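Local coordinates for protein Alpha/beta hydrolase (Novosphingobium aromaticivorans, PDB 3BWX) that probably acts as a hydrolase of the alpha/beta-hydrolase family and binds calcium ions in the crystal, at residues 73-78 with 199-204; 132-137 with 216-221; 141-146 with 207-212. The protein carries 1 engineered substitution. All coordinates share one frame; numbering follows the deposited sequence. Where two conformers were deposited one is given.

Overall arrangement
The chain has the alpha/beta-hydrolase fold, with a mixed eight-stranded sheet, and the contacts concern the long insertion between strands 122-128 and 230-235. Contact 2 joins its two ends. Contact 3 is nested inside the loop so closed; both use helix 136-145, with centres about 16 Å apart. Contact 1 reaches back to residues 73-78, ahead of helix 80-94, its segments alternating with those of both others. It touches contact 3, about 12 Å away between centres; its centre lies about 24 Å from that of contact 2, nearest atoms about 15 Å apart. Contacts 2 and 3 thus hold parts of the insertion, probably a cap, to one another, and contact 1 ties it to the earlier loop.

Contact 1: 73-78 with 199-204; sequences KDPMTY and DMKIAE. With EDO (1,2-ethanediol), chain P.
Tyr78 and Asp199 meet through a short hydrogen bond, Tyr78 OH giving its proton to Asp199 OD2 at 2.6 Å. The carboxylate receives it on its anti lone pair, its plane 89° from that of the ring; with CG swung opposite the backbone N (chi1 -171°), Asp199 reaches out to the hydroxyl. In this tight, buried half, Ile202 CG1 lies 3.7 Å from the centroid of the Tyr78 ring, a CH-pi contact giving the face an apolar cover while the hydroxyl stays available to Asp199. Asp199 OD1 accepts from Lys201 N in an Asx turn that fixes the carboxylate at the start of the 3-10 segment 200-203.

The outer side is looser. The compact Pro75 ring rests on the aliphatic stem of Lys201, Pro75 CB lying 3.9 Å from Lys201 CB. One water links Lys73 O to Lys201 NZ; two more lie between carbonyls, Pro75 O with Glu204 O and Tyr78 O with Ile202 O. An ethanediol, probably from the crystallisation liquor, binds the amides of Lys73 and Asp74 without bridging to 199-204.

The buried hydroxyl-carboxylate bond, backed by Ala72 N on Tyr78 OH, probably gives the junction between early loop and probable cap a fixed orientation.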
ATOM      1  N   LYS A  73     -14.625  16.340   2.763  1.00 13.55           N
ATOM      2  CA  LYS A  73     -15.281  17.338   3.611  1.00 14.94           C
ATOM      3  C   LYS A  73     -15.668  16.735   4.955  1.00 13.34           C
ATOM      4  O   LYS A  73     -15.640  17.425   5.959  1.00 13.40           O
ATOM      5  CB  LYS A  73     -16.507  17.935   2.919  1.00 15.49           C
ATOM      6  CG  LYS A  73     -16.161  18.886   1.785  1.00 19.42           C
ATOM      7  CD  LYS A  73     -17.438  19.365   1.036  1.00 23.04           C
ATOM      8  N   ASP A  74     -16.044  15.463   4.968  1.00  8.83           N
ATOM      9  CA  ASP A  74     -16.416  14.702   6.144  1.00  8.89           C
ATOM     10  C   ASP A  74     -15.318  13.679   6.465  1.00 10.73           C
ATOM     11  O   ASP A  74     -15.276  12.574   5.851  1.00  8.04           O
ATOM     12  CB  ASP A  74     -17.711  13.962   5.858  1.00 10.81           C
ATOM     13  CG  ASP A  74     -18.201  13.156   7.019  1.00 11.22           C
ATOM     14  OD1 ASP A  74     -17.521  13.189   8.079  1.00 13.04           O
ATOM     15  OD2 ASP A  74     -19.256  12.485   6.897  1.00 17.97           O
ATOM     16  N   PRO A  75     -14.441  14.044   7.418  1.00  9.47           N
ATOM     17  CA  PRO A  75     -13.375  13.106   7.772  1.00  8.22           C
ATOM     18  C   PRO A  75     -13.843  11.750   8.335  1.00 10.40           C
ATOM     19  O   PRO A  75     -13.036  10.863   8.447  1.00  7.54           O
ATOM     20  CB  PRO A  75     -12.503  13.895   8.795  1.00 11.04           C
ATOM     21  CG  PRO A  75     -13.027  15.192   8.884  1.00 14.96           C
ATOM     22  CD  PRO A  75     -14.363  15.301   8.176  1.00 11.54           C
HETATM   23  N   MSE A  76     -15.107  11.584   8.707  1.00  6.45           N
HETATM   24  CA  MSE A  76     -15.611  10.279   9.128  1.00  9.21           C
HETATM   25  C   MSE A  76     -15.639   9.313   7.914  1.00  8.31           C
HETATM   26  O   MSE A  76     -15.728   8.106   8.090  1.00  7.80           O
HETATM   27  CB  MSE A  76     -17.011  10.349   9.786  1.00  9.13           C
HETATM   28  CG  MSE A  76     -17.360   9.065  10.519  1.00 11.23           C
HETATM   29 SE   MSE A  76     -18.927   9.292  11.591  0.75 13.91          SE
HETATM   30  CE  MSE A  76     -19.336   7.390  11.882  1.00 15.84           C
ATOM     31  N   THR A  77     -15.531   9.804   6.680  1.00 10.22           N
ATOM     32  CA  THR A  77     -15.391   8.906   5.539  1.00  8.03           C
ATOM     33  C   THR A  77     -14.001   8.290   5.313  1.00  7.88           C
ATOM     34  O   THR A  77     -13.826   7.483   4.397  1.00  7.85           O
ATOM     35  CB  THR A  77     -15.807   9.621   4.211  1.00  5.69           C
ATOM     36  OG1 THR A  77     -14.884  10.688   3.915  1.00  9.30           O
ATOM     37  CG2 THR A  77     -17.205  10.092   4.305  1.00 16.30           C
ATOM     38  N   TYR A  78     -13.055   8.692   6.158  1.00  7.80           N
ATOM     39  CA  TYR A  78     -11.683   8.125   6.157  1.00  8.36           C
ATOM     40  C   TYR A  78     -11.715   6.800   6.928  1.00  9.28           C
ATOM     41  O   TYR A  78     -11.370   6.744   8.100  1.00  9.38           O
ATOM     42  CB  TYR A  78     -10.720   9.132   6.785  1.00  8.28           C
ATOM     43  CG  TYR A  78     -10.446  10.350   5.964  1.00  5.36           C
ATOM     44  CD1 TYR A  78     -10.220  10.263   4.575  1.00  6.70           C
ATOM     45  CD2 TYR A  78     -10.320  11.616   6.552  1.00  7.56           C
ATOM     46  CE1 TYR A  78      -9.899  11.443   3.790  1.00  7.37           C
ATOM     47  CE2 TYR A  78      -9.999  12.736   5.781  1.00  7.63           C
ATOM     48  CZ  TYR A  78      -9.821  12.658   4.411  1.00  9.31           C
ATOM     49  OH  TYR A  78      -9.485  13.760   3.657  1.00  7.61           O
ATOM     50  N   ASP A 199      -4.053  14.249   4.302  1.00  7.96           N
ATOM     51  CA  ASP A 199      -4.904  15.064   5.192  1.00  4.94           C
ATOM     52  C   ASP A 199      -4.720  14.684   6.692  1.00  4.59           C
ATOM     53  O   ASP A 199      -5.006  13.555   7.081  1.00  8.35           O
ATOM     54  CB  ASP A 199      -6.374  14.801   4.802  1.00  7.61           C
ATOM     55  CG  ASP A 199      -7.369  15.744   5.480  1.00  9.30           C
ATOM     56  OD1 ASP A 199      -6.974  16.512   6.376  1.00  7.97           O
ATOM     57  OD2 ASP A 199      -8.535  15.704   5.046  1.00 10.78           O
HETATM   58  N   MSE A 200      -4.223  15.609   7.514  0.50  8.00           N
HETATM   59  CA  MSE A 200      -4.070  15.359   8.922  0.50  9.08           C
HETATM   60  C   MSE A 200      -5.343  14.837   9.588  0.50  6.40           C
HETATM   61  O   MSE A 200      -5.255  14.013  10.514  0.50  6.66           O
HETATM   62  CB  MSE A 200      -3.575  16.618   9.655  0.50 11.90           C
HETATM   63  CG  MSE A 200      -2.129  16.980   9.361  0.50 13.51           C
HETATM   64 SE   MSE A 200      -0.757  15.603   9.682  0.37 23.60          SE
HETATM   65  CE  MSE A 200      -0.271  15.201   7.815  0.50 11.75           C
ATOM     66  N   LYS A 201      -6.511  15.238   9.076  1.00 10.08           N
ATOM     67  CA  LYS A 201      -7.779  14.814   9.638  1.00  7.52           C
ATOM     68  C   LYS A 201      -8.033  13.308   9.565  1.00  8.38           C
ATOM     69  O   LYS A 201      -8.967  12.846  10.234  1.00  9.06           O
ATOM     70  CB  LYS A 201      -8.941  15.576   9.029  1.00  9.92           C
ATOM     71  CG  LYS A 201      -8.872  17.040   9.408  1.00 12.39           C
ATOM     72  CD  LYS A 201     -10.095  17.833   8.996  1.00 22.37           C
ATOM     73  CE  LYS A 201      -9.983  19.236   9.543  1.00 24.00           C
ATOM     74  NZ  LYS A 201     -10.968  20.148   8.927  1.00 38.02           N
ATOM     75  N   ILE A 202      -7.233  12.572   8.775  1.00  9.28           N
ATOM     76  CA  ILE A 202      -7.218  11.136   8.814  1.00 10.20           C
ATOM     77  C   ILE A 202      -6.975  10.606  10.222  1.00  9.32           C
ATOM     78  O   ILE A 202      -7.433   9.535  10.535  1.00  9.02           O
ATOM     79  CB  ILE A 202      -6.198  10.555   7.770  1.00 11.18           C
ATOM     80  CG1 ILE A 202      -6.706  10.776   6.338  1.00 10.65           C
ATOM     81  CG2 ILE A 202      -5.876   9.094   8.035  1.00 16.40           C
ATOM     82  CD1 ILE A 202      -5.602  10.668   5.234  1.00 16.23           C
ATOM     83  N   ALA A 203      -6.284  11.367  11.054  1.00  9.64           N
ATOM     84  CA  ALA A 203      -6.012  10.946  12.434  1.00  9.57           C
ATOM     85  C   ALA A 203      -7.224  10.987  13.370  1.00 10.53           C
ATOM     86  O   ALA A 203      -7.179  10.475  14.476  1.00  9.44           O
ATOM     87  CB  ALA A 203      -4.883  11.832  13.016  1.00  9.21           C
ATOM     88  N   GLU A 204      -8.277  11.693  12.983  1.00  8.06           N
ATOM     89  CA  GLU A 204      -9.480  11.792  13.801  1.00  9.03           C
ATOM     90  C   GLU A 204     -10.102  10.418  13.914  1.00  9.36           C
ATOM     91  O   GLU A 204     -10.353   9.749  12.905  1.00  9.97           O
ATOM     92  CB  GLU A 204     -10.465  12.811  13.203  1.00 10.09           C
ATOM     93  CG  GLU A 204      -9.918  14.226  13.252  1.00 13.23           C
ATOM     94  CD  GLU A 204     -10.858  15.275  12.627  1.00 12.16           C
ATOM     95  OE1 GLU A 204     -12.009  14.925  12.274  1.00 11.68           O
ATOM     96  OE2 GLU A 204     -10.407  16.438  12.454  1.00 18.36           O
TER
HETATM   97  C1  EDO P 299     -17.125  14.573   0.309  1.00 17.51           C
HETATM   98  O1  EDO P 299     -16.209  15.670   0.401  1.00 16.26           O
HETATM   99  C2  EDO P 299     -16.793  13.441   1.277  1.00 24.94           C
HETATM  100  O2  EDO P 299     -16.946  13.882   2.631  1.00 20.33           O
HETATM  101  O   HOH W   1     -12.778  18.501   6.906  1.00 35.25           O
HETATM  102  O   HOH W   2     -11.355   9.362  10.205  1.00 10.13           O
HETATM  103  O   HOH W   3      -8.969   7.617   9.524  1.00 12.07           O

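Contact 2: 132-137 with 216-221; sequences PEVSPE and VDMWPL
The indole of Trp219 has Pro132 over one face and the carboxylate of Glu133 at its edge. Pro132 CG sits 3.3 Å from the centroid of the six-membered ring and 8° off its normal, a close CH-pi contact in which the compact proline ring can lie near the electron-rich indole. At the edge, Trp219 NE1 donates to Glu133 OE2 at 3.1 Å with an N-H...O angle of 162°. The acceptor lies in the indole plane, whereas the carboxylate stands nearly upright to it and is approached from above its own plane. Glu133 OE1 is held by Thr245 OG1, so both oxygens have partners. Asp217 OD1 also lies at the indole edge and takes Trp219 N in a capping bond at the start of helix 219-225.

Next to this CH-pi contact, Met218, present as selenomethionine, packs its CB 3.8 Å from Pro132 CB. Its chain bends at the last torsion (chi3 -69°), which carries CE to within 4.0 Å of Val134 CG2. A leucine in place of Trp219 would probably strip Pro132 of its flat platform and leave Glu133 OE2 without its indole mate.

Residues 132-137 follow strand 122-128 and residues 216-221 precede strand 230-235, so this is the base of the insertion after the sixth strand, where alpha/beta hydrolases commonly carry their cap.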
ATOM      1  N   PRO A 132      -3.896 -11.687   8.210  1.00 14.33           N
ATOM      2  CA  PRO A 132      -5.162 -11.686   8.950  1.00 16.00           C
ATOM      3  C   PRO A 132      -4.999 -11.612  10.463  1.00 19.42           C
ATOM      4  O   PRO A 132      -6.004 -11.620  11.168  1.00 20.72           O
ATOM      5  CB  PRO A 132      -5.787 -13.014   8.550  1.00 14.82           C
ATOM      6  CG  PRO A 132      -4.591 -13.924   8.247  1.00 11.82           C
ATOM      7  CD  PRO A 132      -3.592 -13.009   7.624  1.00 18.80           C
ATOM      8  N   GLU A 133      -3.768 -11.602  10.953  1.00 18.99           N
ATOM      9  CA  GLU A 133      -3.456 -11.313  12.361  1.00 22.19           C
ATOM     10  C   GLU A 133      -2.456 -10.186  12.317  1.00 22.15           C
ATOM     11  O   GLU A 133      -1.403 -10.308  11.681  1.00 17.96           O
ATOM     12  CB  GLU A 133      -2.837 -12.521  13.075  1.00 23.44           C
ATOM     13  CG  GLU A 133      -3.805 -13.682  13.241  1.00 24.94           C
ATOM     14  CD  GLU A 133      -3.176 -15.012  13.694  1.00 28.09           C
ATOM     15  OE1 GLU A 133      -1.971 -15.297  13.429  1.00 30.20           O
ATOM     16  OE2 GLU A 133      -3.938 -15.812  14.289  1.00 29.38           O
ATOM     17  N   VAL A 134      -2.793  -9.089  12.990  1.00 23.53           N
ATOM     18  CA  VAL A 134      -1.971  -7.891  13.011  1.00 24.18           C
ATOM     19  C   VAL A 134      -1.402  -7.704  14.426  1.00 24.34           C
ATOM     20  O   VAL A 134      -2.157  -7.727  15.399  1.00 25.68           O
ATOM     21  CB  VAL A 134      -2.813  -6.699  12.575  1.00 24.28           C
ATOM     22  CG1 VAL A 134      -1.985  -5.440  12.551  1.00 20.44           C
ATOM     23  CG2 VAL A 134      -3.420  -6.997  11.207  1.00 24.06           C
ATOM     24  N   SER A 135      -0.084  -7.523  14.529  1.00 22.37           N
ATOM     25  CA  SER A 135       0.610  -7.472  15.820  1.00 25.20           C
ATOM     26  C   SER A 135       0.255  -6.141  16.472  1.00 26.15           C
ATOM     27  O   SER A 135       0.249  -5.122  15.788  1.00 26.89           O
ATOM     28  CB  SER A 135       2.143  -7.598  15.658  1.00 26.93           C
ATOM     29  OG  SER A 135       2.539  -8.801  15.006  1.00 25.76           O
ATOM     30  N   PRO A 136      -0.084  -6.160  17.780  1.00 27.04           N
ATOM     31  CA  PRO A 136      -0.512  -4.964  18.527  1.00 28.25           C
ATOM     32  C   PRO A 136       0.567  -3.889  18.668  1.00 27.17           C
ATOM     33  O   PRO A 136       0.228  -2.679  18.686  1.00 26.73           O
ATOM     34  CB  PRO A 136      -0.886  -5.519  19.895  1.00 28.13           C
ATOM     35  CG  PRO A 136      -0.098  -6.776  20.033  1.00 31.52           C
ATOM     36  CD  PRO A 136      -0.065  -7.360  18.642  1.00 26.85           C
ATOM     37  N   GLU A 137       1.833  -4.317  18.752  1.00 25.14           N
ATOM     38  CA  GLU A 137       2.992  -3.402  18.766  1.00 23.90           C
ATOM     39  C   GLU A 137       2.932  -2.416  17.607  1.00 24.60           C
ATOM     40  O   GLU A 137       3.062  -1.217  17.796  1.00 24.39           O
ATOM     41  CB  GLU A 137       4.314  -4.176  18.684  1.00 20.04           C
ATOM     42  N   VAL A 216     -13.497  -8.489  13.085  1.00 29.53           N
ATOM     43  CA  VAL A 216     -13.883  -9.759  12.480  1.00 27.31           C
ATOM     44  C   VAL A 216     -12.615 -10.624  12.436  1.00 25.72           C
ATOM     45  O   VAL A 216     -11.499 -10.101  12.320  1.00 27.94           O
ATOM     46  CB  VAL A 216     -14.439  -9.533  11.037  1.00 27.57           C
ATOM     47  CG1 VAL A 216     -13.301  -9.305  10.014  1.00 22.21           C
ATOM     48  CG2 VAL A 216     -15.380 -10.689  10.585  1.00 21.70           C
ATOM     49  N   ASP A 217     -12.790 -11.931  12.568  1.00 25.06           N
ATOM     50  CA  ASP A 217     -11.718 -12.884  12.308  1.00 23.28           C
ATOM     51  C   ASP A 217     -11.409 -12.708  10.827  1.00 19.93           C
ATOM     52  O   ASP A 217     -12.298 -12.889   9.988  1.00 21.65           O
ATOM     53  CB  ASP A 217     -12.218 -14.286  12.658  1.00 24.53           C
ATOM     54  CG  ASP A 217     -11.291 -15.398  12.234  1.00 26.01           C
ATOM     55  OD1 ASP A 217     -10.130 -15.167  11.781  1.00 16.58           O
ATOM     56  OD2 ASP A 217     -11.772 -16.541  12.383  1.00 29.40           O
HETATM   57  N   MSE A 218     -10.177 -12.295  10.510  1.00 18.25           N
HETATM   58  CA  MSE A 218      -9.785 -12.090   9.099  1.00 16.65           C
HETATM   59  C   MSE A 218      -9.189 -13.278   8.391  1.00 13.84           C
HETATM   60  O   MSE A 218      -8.948 -13.210   7.181  1.00 11.34           O
HETATM   61  CB  MSE A 218      -8.864 -10.897   8.960  1.00 16.30           C
HETATM   62  CG  MSE A 218      -9.578  -9.620   9.387  1.00 22.22           C
HETATM   63 SE   MSE A 218      -8.498  -8.109   8.980  0.75 30.75          SE
HETATM   64  CE  MSE A 218      -7.075  -8.404  10.291  1.00 30.84           C
ATOM     65  N   TRP A 219      -9.034 -14.388   9.088  1.00 12.11           N
ATOM     66  CA  TRP A 219      -8.586 -15.604   8.403  1.00 11.68           C
ATOM     67  C   TRP A 219      -9.462 -15.997   7.199  1.00 10.27           C
ATOM     68  O   TRP A 219      -8.921 -16.401   6.172  1.00  9.20           O
ATOM     69  CB  TRP A 219      -8.417 -16.722   9.407  1.00 11.29           C
ATOM     70  CG  TRP A 219      -7.134 -16.592  10.136  1.00 13.24           C
ATOM     71  CD1 TRP A 219      -6.963 -16.195  11.421  1.00 16.10           C
ATOM     72  CD2 TRP A 219      -5.832 -16.826   9.606  1.00 15.26           C
ATOM     73  NE1 TRP A 219      -5.628 -16.186  11.735  1.00 17.54           N
ATOM     74  CE2 TRP A 219      -4.910 -16.578  10.637  1.00 14.64           C
ATOM     75  CE3 TRP A 219      -5.360 -17.253   8.373  1.00  8.77           C
ATOM     76  CZ2 TRP A 219      -3.523 -16.743  10.459  1.00 17.04           C
ATOM     77  CZ3 TRP A 219      -3.986 -17.406   8.187  1.00 16.64           C
ATOM     78  CH2 TRP A 219      -3.087 -17.164   9.226  1.00 12.38           C
ATOM     79  N   PRO A 220     -10.800 -15.889   7.323  1.00  9.78           N
ATOM     80  CA  PRO A 220     -11.643 -16.194   6.159  1.00  9.25           C
ATOM     81  C   PRO A 220     -11.369 -15.329   4.948  1.00  9.83           C
ATOM     82  O   PRO A 220     -11.440 -15.818   3.836  1.00 10.97           O
ATOM     83  CB  PRO A 220     -13.068 -15.923   6.699  1.00 10.39           C
ATOM     84  CG  PRO A 220     -12.960 -16.247   8.145  1.00 12.99           C
ATOM     85  CD  PRO A 220     -11.626 -15.645   8.519  1.00 11.77           C
ATOM     86  N   LEU A 221     -11.033 -14.059   5.159  1.00  9.54           N
ATOM     87  CA  LEU A 221     -10.713 -13.152   4.054  1.00  9.98           C
ATOM     88  C   LEU A 221      -9.350 -13.571   3.433  1.00 11.72           C
ATOM     89  O   LEU A 221      -9.175 -13.613   2.217  1.00 12.66           O
ATOM     90  CB  LEU A 221     -10.672 -11.698   4.524  1.00 12.36           C
ATOM     91  CG  LEU A 221     -11.965 -11.129   5.095  1.00 14.32           C
ATOM     92  CD1 LEU A 221     -11.666  -9.764   5.688  1.00 16.73           C
ATOM     93  CD2 LEU A 221     -13.014 -10.985   4.020  1.00 16.82           C
TER
HETATM   94  O   HOH W   4      -8.134 -11.800  12.529  1.00 26.93           O

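Contact 3: 141-146 with 207-212; sequences RIRGYV and EAPVGA. Engineered in segment 207-212: Val210 (natural residue Ala). With CA (calcium ion), chain B.
Ile142 O is gripped by two backbone amides, Tyr145 N at 3.0 Å and Val146 N at 3.1 Å, as helix 136-145 comes to its end. In this alpha/beta-hydrolase fold the end of that helix packs against a type II beta turn, Pro209 to Ala212, closed by Ala212 N on Pro209 O. The Ile142 side chain faces the turn, CG2 lying 4.2 Å from Val210 O and near the CA of Gly211. Glycine suits that third turn position for two reasons: its positive phi (90°) would push a side chain against the preceding carbonyl, and a CB there would come very close to Ile142 CG2.

On the outer side Arg143 and Pro209 lie alongside each other, pointing the same way. Arg143 CD is 3.6 Å from Pro209 CB, so the long aliphatic stem of the arginine covers the proline ring at an exposed surface.

Just before the turn, Ala208 O binds a calcium ion at 2.4 Å. Pro205 O and five waters complete a shell of seven oxygens; one of these waters donates to Pro209 O at 2.8 Å, tying the turn to the metal. Backbone carbonyls serve as the protein ligands, so a small residue such as alanine suffices here. None of the ligands comes from the helix; its Arg143 packs on Pro209, next to the metal-binding residue.

Val210, an engineered residue where the natural chain has alanine, directs CG1 between its own backbone N and carbonyl carbon (chi1 62°). That rotation sends the branch toward Val146, just past the helix, whose side chain is buried. The two valines meet tip to tip, with Val210 CG1 3.9 Å from Val146 CB.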
ATOM      1  N   ARG A 141       2.046   1.791  17.458  1.00 21.23           N
ATOM      2  CA  ARG A 141       2.904   2.779  16.804  1.00 21.08           C
ATOM      3  C   ARG A 141       2.098   3.621  15.818  1.00 24.24           C
ATOM      4  O   ARG A 141       2.254   4.835  15.774  1.00 22.19           O
ATOM      5  CB  ARG A 141       4.103   2.115  16.104  1.00 21.95           C
ATOM      6  N   ILE A 142       1.185   3.004  15.070  1.00 24.66           N
ATOM      7  CA  ILE A 142       0.431   3.754  14.057  1.00 25.07           C
ATOM      8  C   ILE A 142      -0.427   4.851  14.707  1.00 24.14           C
ATOM      9  O   ILE A 142      -0.378   6.040  14.329  1.00 22.02           O
ATOM     10  CB  ILE A 142      -0.417   2.804  13.186  1.00 25.76           C
ATOM     11  CG1 ILE A 142       0.530   1.965  12.302  1.00 28.93           C
ATOM     12  CG2 ILE A 142      -1.385   3.622  12.336  1.00 28.10           C
ATOM     13  CD1 ILE A 142      -0.092   0.734  11.639  1.00 27.80           C
ATOM     14  N   ARG A 143      -1.213   4.441  15.687  1.00 25.53           N
ATOM     15  CA  ARG A 143      -2.004   5.366  16.460  1.00 26.81           C
ATOM     16  C   ARG A 143      -1.135   6.547  16.919  1.00 27.13           C
ATOM     17  O   ARG A 143      -1.584   7.698  16.940  1.00 29.74           O
ATOM     18  CB  ARG A 143      -2.580   4.656  17.681  1.00 28.01           C
ATOM     19  CG  ARG A 143      -3.673   3.660  17.398  1.00 30.23           C
ATOM     20  CD  ARG A 143      -4.442   3.348  18.704  1.00 35.45           C
ATOM     21  NE  ARG A 143      -3.595   2.704  19.726  1.00 37.96           N
ATOM     22  CZ  ARG A 143      -3.310   1.399  19.764  1.00 39.90           C
ATOM     23  NH1 ARG A 143      -3.802   0.571  18.842  1.00 41.12           N
ATOM     24  NH2 ARG A 143      -2.535   0.914  20.733  1.00 44.08           N
ATOM     25  N   GLY A 144       0.113   6.259  17.272  1.00 25.46           N
ATOM     26  CA  GLY A 144       1.029   7.289  17.763  1.00 24.18           C
ATOM     27  C   GLY A 144       1.595   8.280  16.762  1.00 25.57           C
ATOM     28  O   GLY A 144       1.966   9.393  17.148  1.00 27.41           O
ATOM     29  N   TYR A 145       1.703   7.913  15.490  1.00 22.02           N
ATOM     30  CA  TYR A 145       2.383   8.798  14.535  1.00 20.36           C
ATOM     31  C   TYR A 145       1.456   9.472  13.516  1.00 19.18           C
ATOM     32  O   TYR A 145       1.767  10.530  12.989  1.00 19.04           O
ATOM     33  CB  TYR A 145       3.525   8.054  13.822  1.00 23.32           C
ATOM     34  CG  TYR A 145       3.117   7.202  12.634  1.00 25.59           C
ATOM     35  CD1 TYR A 145       2.879   7.776  11.367  1.00 24.17           C
ATOM     36  CD2 TYR A 145       3.000   5.831  12.760  1.00 28.06           C
ATOM     37  CE1 TYR A 145       2.504   6.993  10.275  1.00 29.06           C
ATOM     38  CE2 TYR A 145       2.631   5.036  11.667  1.00 37.03           C
ATOM     39  CZ  TYR A 145       2.392   5.624  10.432  1.00 35.42           C
ATOM     40  OH  TYR A 145       2.037   4.829   9.371  1.00 38.73           O
ATOM     41  N   VAL A 146       0.326   8.851  13.229  1.00 17.13           N
ATOM     42  CA  VAL A 146      -0.556   9.408  12.221  1.00 17.07           C
ATOM     43  C   VAL A 146      -1.096  10.748  12.669  1.00 16.79           C
ATOM     44  O   VAL A 146      -1.544  10.888  13.800  1.00 17.14           O
ATOM     45  CB  VAL A 146      -1.692   8.420  11.882  1.00 17.77           C
ATOM     46  CG1 VAL A 146      -2.756   9.067  11.023  1.00 13.97           C
ATOM     47  CG2 VAL A 146      -1.115   7.232  11.137  1.00 17.63           C
ATOM     48  N   GLU A 207     -15.354   6.593  15.213  1.00 12.93           N
ATOM     49  CA  GLU A 207     -15.704   5.398  16.027  1.00 14.92           C
ATOM     50  C   GLU A 207     -14.538   4.530  16.540  1.00 14.46           C
ATOM     51  O   GLU A 207     -14.684   3.792  17.519  1.00 16.86           O
ATOM     52  CB  GLU A 207     -16.699   4.519  15.302  1.00 19.06           C
ATOM     53  CG  GLU A 207     -18.030   5.241  15.027  1.00 29.60           C
ATOM     54  CD  GLU A 207     -18.803   4.616  13.891  1.00 40.93           C
ATOM     55  OE1 GLU A 207     -18.268   4.612  12.753  1.00 42.21           O
ATOM     56  OE2 GLU A 207     -19.945   4.140  14.144  1.00 48.72           O
ATOM     57  N   ALA A 208     -13.385   4.609  15.893  1.00 13.50           N
ATOM     58  CA  ALA A 208     -12.234   3.778  16.308  1.00 14.11           C
ATOM     59  C   ALA A 208     -10.960   4.438  15.889  1.00 11.31           C
ATOM     60  O   ALA A 208     -10.924   5.050  14.834  1.00 12.52           O
ATOM     61  CB  ALA A 208     -12.318   2.397  15.677  1.00 13.55           C
ATOM     62  N   PRO A 209      -9.904   4.283  16.676  1.00 12.87           N
ATOM     63  CA  PRO A 209      -8.635   4.886  16.331  1.00 14.22           C
ATOM     64  C   PRO A 209      -8.169   4.473  14.956  1.00 15.36           C
ATOM     65  O   PRO A 209      -8.415   3.350  14.505  1.00 14.58           O
ATOM     66  CB  PRO A 209      -7.667   4.267  17.336  1.00 19.06           C
ATOM     67  CG  PRO A 209      -8.494   3.887  18.467  1.00 19.86           C
ATOM     68  CD  PRO A 209      -9.817   3.467  17.900  1.00 19.72           C
ATOM     69  N   VAL A 210      -7.431   5.370  14.331  1.00 12.85           N
ATOM     70  CA  VAL A 210      -6.922   5.160  13.005  1.00 11.34           C
ATOM     71  C   VAL A 210      -6.059   3.897  12.966  1.00 13.34           C
ATOM     72  O   VAL A 210      -5.303   3.602  13.880  1.00 14.74           O
ATOM     73  CB  VAL A 210      -6.138   6.400  12.455  1.00 13.09           C
ATOM     74  CG1 VAL A 210      -4.886   6.708  13.322  1.00 11.78           C
ATOM     75  CG2 VAL A 210      -5.765   6.215  10.980  1.00 12.78           C
ATOM     76  N   GLY A 211      -6.216   3.146  11.894  1.00 15.45           N
ATOM     77  CA  GLY A 211      -5.472   1.918  11.738  1.00 17.25           C
ATOM     78  C   GLY A 211      -6.159   0.692  12.296  1.00 18.26           C
ATOM     79  O   GLY A 211      -5.671  -0.443  12.103  1.00 18.50           O
ATOM     80  N   ALA A 212      -7.256   0.882  13.030  1.00 17.15           N
ATOM     81  CA  ALA A 212      -7.935  -0.241  13.673  1.00 18.36           C
ATOM     82  C   ALA A 212      -8.387  -1.201  12.596  1.00 20.36           C
ATOM     83  O   ALA A 212      -8.842  -0.778  11.509  1.00 19.10           O
ATOM     84  CB  ALA A 212      -9.122   0.241  14.511  1.00 15.20           C
TER
HETATM   85 CA    CA B 285     -11.480   5.649  12.589  1.00 12.99          CA
HETATM   86  O   HOH W   5     -13.644   4.656  12.819  1.00 12.61           O
HETATM   87  O   HOH W   6     -10.457   3.444  12.630  1.00 13.11           O
HETATM   88  O   HOH W   7      -9.740   7.131  12.139  1.00 12.28           O
HETATM   89  O   HOH W   8     -12.640   7.221  11.133  1.00 11.46           O
HETATM   90  O   HOH W   9     -10.843   4.999  10.118  1.00 13.09           O